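Local atomic coordinates of putative uncharacterized protein (Coprinopsis cinerea, PDB entry 3W9A), a protein that probably hydrolyses beta-glucan chains, being the beta-jelly-roll catalytic domain of a fungal glycoside hydrolase of family 131. Residues N158-L172 with L181-T194. Residues are numbered along the deposited sequence; the frame is centred on the assembly and turned at random.
Sequences NFAYDIDFTAKTVGL and LVKVVQNVPANTFT
Asp162 and Lys183 meet because both side chains leave the backbone with CG opposite the main-chain N (chi1 178° and -167°), and the lysine then runs fully extended. The two side chains cross at about a right angle, and Lys183 NZ comes to 2.9 Å from Asp162 OD2 from above the carboxylate plane, forming a salt bridge. The same OD2 accepts the indole N-H of Trp173, so two donors fix the buried acid. An asparagine in place of Asp162 would probably leave the Lys183 ammonium without its countercharge and weaken this tie across the strands.

Between strands 169-172 and 182-189 the pairing is antiparallel. Val170 and Val188 form a hydrogen-bonded pair, with Val188 N 2.9 Å from Val170 O. Further along, Val184 and Val185 both face Leu172, a classic beta bulge: Leu172 O accepts from both amides, the Val185 bond being nearly straight at 173°. Gly171 lies opposite Asn187 at a CA-CA distance of 3.8 Å, where a beta carbon would come too close to Val185 O.

At the other end, Thr192 O lies at the edge of the Phe165 ring, near its plane, 3.1 Å from CE1, while Ile163 CG2 sits over the centre of one face. A water links Phe165 O to Thr192 OG1, and a second joins Lys168 NZ to Asn191 OD1.

Leu172 CD2 touches Val184 CG2 at 3.8 Å, and Val170 CG1 approaches Ala190 CB at 4.1 Å. The contact thus adds strand 182-189 to the jelly-roll sheet beside 169-176, which in turn pairs with 157-164 and, through it, 93-101; Val170, Leu172 and Val188 pack across the sandwich on Trp139 and Ala141 of strand 136-141 in the facing sheet.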
loop_
_atom_site.group_PDB
_atom_site.type_symbol
_atom_site.label_atom_id
_atom_site.label_comp_id
_atom_site.label_asym_id
_atom_site.label_seq_id
_atom_site.Cartn_x
_atom_site.Cartn_y
_atom_site.Cartn_z
ATOM N N ASN A 158 3.605 4.801 -8.623
ATOM C CA ASN A 158 4.583 3.836 -8.147
ATOM C C ASN A 158 5.330 4.459 -7.018
ATOM O O ASN A 158 5.717 5.624 -7.106
ATOM C CB ASN A 158 5.593 3.468 -9.235
ATOM C CG ASN A 158 4.936 3.080 -10.535
ATOM O OD1 ASN A 158 5.254 3.635 -11.614
ATOM N ND2 ASN A 158 4.031 2.115 -10.464
ATOM N N PHE A 159 5.554 3.688 -5.964
ATOM C CA PHE A 159 6.350 4.145 -4.838
ATOM C C PHE A 159 7.284 3.081 -4.333
ATOM O O PHE A 159 7.015 1.866 -4.448
ATOM C CB PHE A 159 5.474 4.548 -3.669
ATOM C CG PHE A 159 4.549 5.701 -3.956
ATOM C CD1 PHE A 159 5.015 7.009 -3.908
ATOM C CD2 PHE A 159 3.219 5.485 -4.246
ATOM C CE1 PHE A 159 4.167 8.085 -4.140
ATOM C CE2 PHE A 159 2.360 6.544 -4.486
ATOM C CZ PHE A 159 2.833 7.851 -4.420
ATOM N N ALA A 160 8.376 3.549 -3.748
ATOM C CA ALA A 160 9.103 2.760 -2.780
ATOM C C ALA A 160 9.537 3.621 -1.592
ATOM O O ALA A 160 10.071 4.741 -1.748
ATOM C CB ALA A 160 10.279 2.043 -3.424
ATOM N N TYR A 161 9.265 3.104 -0.391
ATOM C CA TYR A 161 9.805 3.658 0.826
ATOM C C TYR A 161 11.229 3.109 0.993
ATOM O O TYR A 161 11.446 1.911 1.076
ATOM C CB TYR A 161 8.958 3.277 2.044
ATOM C CG TYR A 161 7.487 3.653 2.024
ATOM C CD1 TYR A 161 6.992 4.689 1.220
ATOM C CD2 TYR A 161 6.589 2.988 2.845
ATOM C CE1 TYR A 161 5.648 5.034 1.232
ATOM C CE2 TYR A 161 5.253 3.334 2.882
ATOM C CZ TYR A 161 4.775 4.353 2.072
ATOM O OH TYR A 161 3.428 4.673 2.112
ATOM N N ASP A 162 12.196 4.011 1.018
ATOM C CA ASP A 162 13.607 3.690 1.169
ATOM C C ASP A 162 13.878 3.849 2.646
ATOM O O ASP A 162 14.089 4.973 3.110
ATOM C CB ASP A 162 14.396 4.718 0.345
ATOM C CG ASP A 162 15.901 4.558 0.441
ATOM O OD1 ASP A 162 16.416 4.039 1.453
ATOM O OD2 ASP A 162 16.567 4.971 -0.540
ATOM N N ILE A 163 13.818 2.743 3.392
ATOM C CA ILE A 163 13.874 2.797 4.848
ATOM C C ILE A 163 15.240 2.299 5.320
ATOM O O ILE A 163 15.657 1.182 4.988
ATOM C CB ILE A 163 12.744 1.974 5.514
ATOM C CG1 ILE A 163 11.372 2.435 4.989
ATOM C CG2 ILE A 163 12.790 2.134 7.021
ATOM C CD1 ILE A 163 10.205 1.563 5.412
ATOM N N ASP A 164 15.950 3.167 6.038
ATOM C CA ASP A 164 17.208 2.806 6.696
ATOM C C ASP A 164 16.866 2.573 8.156
ATOM O O ASP A 164 16.676 3.524 8.918
ATOM C CB ASP A 164 18.225 3.934 6.547
ATOM C CG ASP A 164 19.607 3.566 7.072
ATOM O OD1 ASP A 164 20.581 4.177 6.598
ATOM O OD2 ASP A 164 19.729 2.695 7.954
ATOM N N PHE A 165 16.750 1.301 8.536
ATOM C CA PHE A 165 16.339 0.933 9.886
ATOM C C PHE A 165 17.472 1.118 10.920
ATOM O O PHE A 165 17.216 1.146 12.103
ATOM C CB PHE A 165 15.792 -0.514 9.901
ATOM C CG PHE A 165 14.489 -0.664 9.171
ATOM C CD1 PHE A 165 13.295 -0.299 9.781
ATOM C CD2 PHE A 165 14.446 -1.138 7.871
ATOM C CE1 PHE A 165 12.080 -0.426 9.117
ATOM C CE2 PHE A 165 13.239 -1.260 7.203
ATOM C CZ PHE A 165 12.050 -0.904 7.827
ATOM N N THR A 166 18.709 1.257 10.451
ATOM C CA THR A 166 19.869 1.463 11.321
ATOM C C THR A 166 20.010 2.958 11.687
ATOM O O THR A 166 20.052 3.320 12.858
ATOM C CB THR A 166 21.131 0.961 10.603
ATOM O OG1 THR A 166 20.892 -0.374 10.115
ATOM C CG2 THR A 166 22.346 1.000 11.529
ATOM N N ALA A 167 20.058 3.822 10.685
ATOM C CA ALA A 167 20.116 5.266 10.924
ATOM C C ALA A 167 18.769 5.836 11.360
ATOM O O ALA A 167 18.691 6.961 11.846
ATOM C CB ALA A 167 20.618 5.983 9.681
ATOM N N LYS A 168 17.700 5.059 11.198
ATOM C CA LYS A 168 16.338 5.496 11.548
ATOM C C LYS A 168 15.891 6.665 10.668
ATOM O O LYS A 168 15.435 7.704 11.143
ATOM C CB LYS A 168 16.207 5.784 13.055
ATOM C CG LYS A 168 16.177 4.510 13.897
ATOM C CD LYS A 168 16.447 4.758 15.372
ATOM C CE LYS A 168 15.369 5.603 16.042
ATOM N NZ LYS A 168 14.123 4.832 16.314
ATOM N N THR A 169 16.032 6.469 9.361
ATOM C CA THR A 169 15.557 7.425 8.369
ATOM C C THR A 169 14.762 6.741 7.253
ATOM O O THR A 169 14.928 5.547 6.979
ATOM C CB THR A 169 16.708 8.201 7.706
ATOM O OG1 THR A 169 17.513 7.310 6.912
ATOM C CG2 THR A 169 17.564 8.920 8.753
ATOM N N VAL A 170 13.937 7.545 6.590
ATOM C CA VAL A 170 13.143 7.109 5.447
ATOM C C VAL A 170 13.113 8.170 4.317
ATOM O O VAL A 170 12.896 9.362 4.554
ATOM C CB VAL A 170 11.711 6.734 5.876
ATOM C CG1 VAL A 170 10.995 7.911 6.514
ATOM C CG2 VAL A 170 10.921 6.208 4.696
ATOM N N GLY A 171 13.375 7.718 3.100
ATOM C CA GLY A 171 13.210 8.525 1.900
ATOM C C GLY A 171 12.126 7.943 1.025
ATOM O O GLY A 171 11.488 6.932 1.383
ATOM N N LEU A 172 11.907 8.569 -0.130
ATOM C CA LEU A 172 10.843 8.155 -1.032
ATOM C C LEU A 172 11.320 8.078 -2.487
ATOM O O LEU A 172 11.949 9.028 -3.004
ATOM C CB LEU A 172 9.673 9.126 -0.929
ATOM C CG LEU A 172 8.463 8.781 -1.789
ATOM C CD1 LEU A 172 7.765 7.547 -1.215
ATOM C CD2 LEU A 172 7.512 9.974 -1.904
ATOM N N LEU A 181 11.400 4.326 -11.106
ATOM C CA LEU A 181 11.437 5.071 -9.865
ATOM C C LEU A 181 12.644 6.017 -9.818
ATOM O O LEU A 181 13.758 5.652 -10.199
ATOM C CB LEU A 181 11.497 4.108 -8.666
ATOM C CG LEU A 181 10.265 3.221 -8.448
ATOM C CD1 LEU A 181 10.557 2.109 -7.443
ATOM C CD2 LEU A 181 9.081 4.061 -7.996
ATOM N N VAL A 182 12.384 7.234 -9.355
ATOM C CA VAL A 182 13.418 8.219 -9.075
ATOM C C VAL A 182 13.250 8.573 -7.607
ATOM O O VAL A 182 12.116 8.573 -7.092
ATOM C CB VAL A 182 13.269 9.467 -9.985
ATOM C CG1 VAL A 182 14.321 10.526 -9.674
ATOM C CG2 VAL A 182 13.369 9.068 -11.450
ATOM N N LYS A 183 14.365 8.845 -6.928
ATOM C CA LYS A 183 14.330 9.253 -5.528
ATOM C C LYS A 183 13.915 10.730 -5.416
ATOM O O LYS A 183 14.691 11.630 -5.719
ATOM C CB LYS A 183 15.677 9.003 -4.842
ATOM C CG LYS A 183 15.601 9.109 -3.326
ATOM C CD LYS A 183 16.843 8.570 -2.623
ATOM C CE LYS A 183 16.638 8.496 -1.109
ATOM N NZ LYS A 183 17.666 7.678 -0.395
ATOM N N VAL A 184 12.683 10.963 -4.981
ATOM C CA VAL A 184 12.096 12.314 -4.946
ATOM C C VAL A 184 12.210 12.966 -3.571
ATOM O O VAL A 184 12.147 14.195 -3.442
ATOM C CB VAL A 184 10.613 12.294 -5.393
ATOM C CG1 VAL A 184 10.524 12.085 -6.897
ATOM C CG2 VAL A 184 9.825 11.210 -4.655
ATOM N N VAL A 185 12.387 12.157 -2.532
ATOM C CA VAL A 185 12.661 12.695 -1.204
ATOM C C VAL A 185 13.844 11.956 -0.574
ATOM O O VAL A 185 13.798 10.741 -0.356
ATOM C CB VAL A 185 11.429 12.655 -0.263
ATOM C CG1 VAL A 185 11.762 13.325 1.067
ATOM C CG2 VAL A 185 10.217 13.333 -0.904
ATOM N N GLN A 186 14.896 12.721 -0.284
ATOM C CA GLN A 186 16.056 12.215 0.435
ATOM C C GLN A 186 15.623 11.825 1.819
ATOM O O GLN A 186 14.643 12.362 2.334
ATOM C CB GLN A 186 17.144 13.286 0.536
ATOM C CG GLN A 186 17.797 13.634 -0.783
ATOM C CD GLN A 186 18.373 12.420 -1.464
ATOM O OE1 GLN A 186 19.142 11.667 -0.862
ATOM N NE2 GLN A 186 17.992 12.206 -2.717
ATOM N N ASN A 187 16.379 10.924 2.441
ATOM C CA ASN A 187 15.968 10.337 3.723
ATOM C C ASN A 187 15.872 11.386 4.822
ATOM O O ASN A 187 16.715 12.275 4.908
ATOM C CB ASN A 187 16.903 9.195 4.139
ATOM C CG ASN A 187 16.501 7.860 3.541
ATOM O OD1 ASN A 187 16.351 6.865 4.251
ATOM N ND2 ASN A 187 16.304 7.834 2.250
ATOM N N VAL A 188 14.824 11.281 5.637
ATOM C CA VAL A 188 14.570 12.203 6.748
ATOM C C VAL A 188 14.373 11.389 8.023
ATOM O O VAL A 188 13.956 10.230 7.949
ATOM C CB VAL A 188 13.315 13.085 6.497
ATOM C CG1 VAL A 188 13.415 13.803 5.155
ATOM C CG2 VAL A 188 12.028 12.272 6.560
ATOM N N PRO A 189 14.668 11.979 9.194
ATOM C CA PRO A 189 14.526 11.187 10.418
ATOM C C PRO A 189 13.100 10.750 10.732
ATOM O O PRO A 189 12.151 11.497 10.527
ATOM C CB PRO A 189 15.056 12.126 11.512
ATOM C CG PRO A 189 16.030 13.014 10.803
ATOM C CD PRO A 189 15.426 13.227 9.437
ATOM N N ALA A 190 12.966 9.522 11.215
ATOM C CA ALA A 190 11.697 9.036 11.729
ATOM C C ALA A 190 11.965 7.856 12.626
ATOM O O ALA A 190 13.010 7.207 12.515
ATOM C CB ALA A 190 10.770 8.631 10.586
ATOM N N ASN A 191 11.014 7.561 13.506
ATOM C CA ASN A 191 11.114 6.372 14.337
ATOM C C ASN A 191 10.674 5.162 13.509
ATOM O O ASN A 191 9.491 4.853 13.415
ATOM C CB ASN A 191 10.294 6.521 15.615
ATOM C CG ASN A 191 10.403 5.301 16.520
ATOM O OD1 ASN A 191 11.079 4.315 16.197
ATOM N ND2 ASN A 191 9.735 5.361 17.655
ATOM N N THR A 192 11.652 4.498 12.899
ATOM C CA THR A 192 11.398 3.468 11.895
ATOM C C THR A 192 11.150 2.073 12.465
ATOM O O THR A 192 11.230 1.093 11.728
ATOM C CB THR A 192 12.599 3.361 10.941
ATOM O OG1 THR A 192 13.795 3.187 11.716
ATOM C CG2 THR A 192 12.714 4.616 10.088
ATOM N N PHE A 193 10.858 1.966 13.759
ATOM C CA PHE A 193 10.665 0.661 14.337
ATOM C C PHE A 193 9.488 -0.037 13.674
ATOM O O PHE A 193 8.399 0.520 13.556
ATOM C CB PHE A 193 10.427 0.687 15.851
ATOM C CG PHE A 193 10.074 -0.675 16.394
ATOM C CD1 PHE A 193 11.061 -1.633 16.563
ATOM C CD2 PHE A 193 8.755 -1.023 16.654
ATOM C CE1 PHE A 193 10.749 -2.897 17.027
ATOM C CE2 PHE A 193 8.437 -2.286 17.117
ATOM C CZ PHE A 193 9.438 -3.222 17.307
ATOM N N THR A 194 9.729 -1.262 13.235
ATOM C CA THR A 194 8.648 -2.156 12.854
ATOM C C THR A 194 8.865 -3.512 13.504
ATOM O O THR A 194 10.009 -3.941 13.676
ATOM C CB THR A 194 8.551 -2.299 11.330
ATOM O OG1 THR A 194 7.652 -3.344 11.009
ATOM C CG2 THR A 194 9.904 -2.637 10.718
HETATM O O HOH W 1 14.288 0.888 12.900
HETATM O O HOH W 2 13.054 2.847 17.380
#